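Local structure of nucleosome assembly protein 1, putative (3FS3) at residues E113-A118 against L140-C145. The protein probably binds histones and acts as a chaperone in nucleosome assembly in the malaria parasite Plasmodium falciparum. Numbering follows the deposited sequence.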
loop_
_atom_site.group_PDB
_atom_site.type_symbol
_atom_site.label_atom_id
_atom_site.label_comp_id
_atom_site.label_asym_id
_atom_site.label_seq_id
_atom_site.Cartn_x
_atom_site.Cartn_y
_atom_site.Cartn_z
ATOM N N GLU A 113 -6.468 -25.229 -19.878
ATOM C CA GLU A 113 -5.319 -24.506 -19.330
ATOM C C GLU A 113 -5.558 -23.055 -18.940
ATOM O O GLU A 113 -4.600 -22.286 -18.790
ATOM C CB GLU A 113 -4.145 -24.569 -20.320
ATOM C CG GLU A 113 -4.027 -25.903 -21.020
ATOM C CD GLU A 113 -2.701 -26.088 -21.736
ATOM O OE1 GLU A 113 -2.094 -25.079 -22.166
ATOM O OE2 GLU A 113 -2.275 -27.253 -21.881
ATOM N N PHE A 114 -6.821 -22.684 -18.746
ATOM C CA PHE A 114 -7.153 -21.310 -18.389
ATOM C C PHE A 114 -6.317 -20.678 -17.287
ATOM O O PHE A 114 -5.727 -19.624 -17.487
ATOM C CB PHE A 114 -8.622 -21.184 -17.978
ATOM C CG PHE A 114 -8.999 -19.787 -17.560
ATOM C CD1 PHE A 114 -9.180 -18.786 -18.516
ATOM C CD2 PHE A 114 -9.111 -19.462 -16.215
ATOM C CE1 PHE A 114 -9.468 -17.475 -18.133
ATOM C CE2 PHE A 114 -9.398 -18.160 -15.816
ATOM C CZ PHE A 114 -9.578 -17.156 -16.785
ATOM N N TRP A 115 -6.284 -21.299 -16.114
ATOM C CA TRP A 115 -5.536 -20.723 -15.002
ATOM C C TRP A 115 -4.023 -20.787 -15.196
ATOM O O TRP A 115 -3.312 -19.841 -14.849
ATOM C CB TRP A 115 -5.936 -21.384 -13.675
ATOM C CG TRP A 115 -7.365 -21.161 -13.326
ATOM C CD1 TRP A 115 -8.389 -22.055 -13.456
ATOM C CD2 TRP A 115 -7.951 -19.947 -12.839
ATOM N NE1 TRP A 115 -9.576 -21.472 -13.083
ATOM C CE2 TRP A 115 -9.339 -20.179 -12.703
ATOM C CE3 TRP A 115 -7.439 -18.685 -12.506
ATOM C CZ2 TRP A 115 -10.223 -19.197 -12.244
ATOM C CZ3 TRP A 115 -8.315 -17.709 -12.049
ATOM C CH2 TRP A 115 -9.697 -17.973 -11.922
ATOM N N LEU A 116 -3.526 -21.887 -15.752
ATOM C CA LEU A 116 -2.092 -21.987 -15.980
ATOM C C LEU A 116 -1.643 -20.815 -16.832
ATOM O O LEU A 116 -0.657 -20.153 -16.505
ATOM C CB LEU A 116 -1.721 -23.282 -16.694
ATOM C CG LEU A 116 -0.265 -23.284 -17.200
ATOM C CD1 LEU A 116 0.689 -23.032 -16.032
ATOM C CD2 LEU A 116 0.062 -24.612 -17.881
ATOM N N ARG A 117 -2.368 -20.549 -17.914
ATOM C CA ARG A 117 -1.993 -19.459 -18.803
ATOM C C ARG A 117 -2.154 -18.092 -18.166
ATOM O O ARG A 117 -1.322 -17.213 -18.367
ATOM C CB ARG A 117 -2.767 -19.552 -20.114
ATOM C CG ARG A 117 -2.305 -20.733 -20.944
ATOM C CD ARG A 117 -2.976 -20.823 -22.299
ATOM N NE ARG A 117 -2.620 -22.073 -22.969
ATOM C CZ ARG A 117 -3.232 -22.552 -24.048
ATOM N NH1 ARG A 117 -4.244 -21.886 -24.594
ATOM N NH2 ARG A 117 -2.838 -23.704 -24.576
ATOM N N ALA A 118 -3.213 -17.906 -17.386
ATOM C CA ALA A 118 -3.402 -16.629 -16.713
ATOM C C ALA A 118 -2.209 -16.424 -15.774
ATOM O O ALA A 118 -1.593 -15.358 -15.766
ATOM C CB ALA A 118 -4.716 -16.631 -15.919
ATOM N N LEU A 140 -6.105 -27.346 -12.745
ATOM C CA LEU A 140 -6.681 -26.284 -11.933
ATOM C C LEU A 140 -8.075 -25.893 -12.465
ATOM O O LEU A 140 -8.233 -25.593 -13.651
ATOM C CB LEU A 140 -5.706 -25.092 -11.926
ATOM C CG LEU A 140 -5.636 -24.161 -10.710
ATOM C CD1 LEU A 140 -5.679 -24.966 -9.419
ATOM C CD2 LEU A 140 -4.366 -23.320 -10.778
ATOM N N ASN A 141 -9.088 -25.951 -11.595
ATOM C CA ASN A 141 -10.461 -25.599 -11.971
ATOM C C ASN A 141 -10.825 -24.200 -11.517
ATOM O O ASN A 141 -11.617 -23.514 -12.162
ATOM C CB ASN A 141 -11.487 -26.554 -11.346
ATOM C CG ASN A 141 -11.782 -27.765 -12.216
ATOM O OD1 ASN A 141 -11.434 -27.801 -13.399
ATOM N ND2 ASN A 141 -12.443 -28.758 -11.637
ATOM N N ASP A 142 -10.255 -23.769 -10.398
ATOM C CA ASP A 142 -10.605 -22.456 -9.899
ATOM C C ASP A 142 -9.704 -22.007 -8.763
ATOM O O ASP A 142 -9.158 -22.827 -8.020
ATOM C CB ASP A 142 -12.066 -22.493 -9.435
ATOM C CG ASP A 142 -12.643 -21.111 -9.159
ATOM O OD1 ASP A 142 -12.243 -20.135 -9.828
ATOM O OD2 ASP A 142 -13.523 -21.009 -8.281
ATOM N N ILE A 143 -9.543 -20.693 -8.659
ATOM C CA ILE A 143 -8.754 -20.069 -7.605
ATOM C C ILE A 143 -9.688 -19.039 -6.995
ATOM O O ILE A 143 -10.260 -18.214 -7.712
ATOM C CB ILE A 143 -7.510 -19.338 -8.145
ATOM C CG1 ILE A 143 -6.624 -20.303 -8.929
ATOM C CG2 ILE A 143 -6.709 -18.758 -6.976
ATOM C CD1 ILE A 143 -5.343 -19.654 -9.441
ATOM N N ARG A 144 -9.857 -19.097 -5.677
ATOM C CA ARG A 144 -10.743 -18.171 -4.979
ATOM C C ARG A 144 -10.103 -17.599 -3.723
ATOM O O ARG A 144 -9.193 -18.193 -3.146
ATOM C CB ARG A 144 -12.051 -18.878 -4.591
ATOM C CG ARG A 144 -12.854 -19.398 -5.778
ATOM C CD ARG A 144 -14.054 -20.263 -5.361
ATOM N NE ARG A 144 -15.099 -19.512 -4.663
ATOM C CZ ARG A 144 -15.133 -19.306 -3.349
ATOM N NH1 ARG A 144 -14.179 -19.797 -2.570
ATOM N NH2 ARG A 144 -16.127 -18.608 -2.810
ATOM N N CYS A 145 -10.585 -16.432 -3.312
ATOM C CA CYS A 145 -10.096 -15.777 -2.106
ATOM C C CYS A 145 -11.285 -15.567 -1.169
ATOM O O CYS A 145 -12.348 -15.112 -1.591
ATOM C CB CYS A 145 -9.461 -14.431 -2.438
ATOM S SG CYS A 145 -8.896 -13.510 -0.975
HETATM O O HOH W 1 -7.385 -24.391 -15.968
#
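Helix segment 114-118, which carries Trp115 in its first turn, crosses strand segment 140-145 at 61° with the axes 8.3 Å apart, the CA atoms of Trp115 and Leu140 being the nearest pair across the two segments. The contact illustrates how one indole can dock a helix on a strand. With CB directed toward the strand and CG beside the backbone N, anti to the carbonyl carbon (chi1 -63°), the ring is placed beside Leu140 to Ile143, its pyrrole edge at Leu140 and Asn141 and its six-membered ring at Asp142 and Ile143. Trp115 NE1 gives a weak, bent hydrogen bond to Asn141 O, 3.0 Å away and near the ring plane. That carbonyl sits in a classic beta bulge, where Asn141 and Asp142 both face Tyr163 of the adjacent strand in the antiparallel sheet of the NAP fold. A water joins the two backbones, accepting from Trp115 N and donating to Leu140 O at 2.7 Å.

Apolar contacts add to these polar links: Trp115 CB meets Leu140 CD2 at 3.8 Å, and Trp115 CE3 meets Ile143 CD1, also at 3.8 Å. Asp142 OD1 comes obliquely to within 3.3 Å of Trp115 CZ2, its carboxylate turned 46° from the indole. The backbone N of Ile143 lies over one indole face, towards the rim, while Phe114 CD2 sits 3.5 Å above the centre of the opposite face. Beyond the two segments, Arg94 and Leu98 of helix 49-99 and Ala285 of helix 260-289 also touch Trp115.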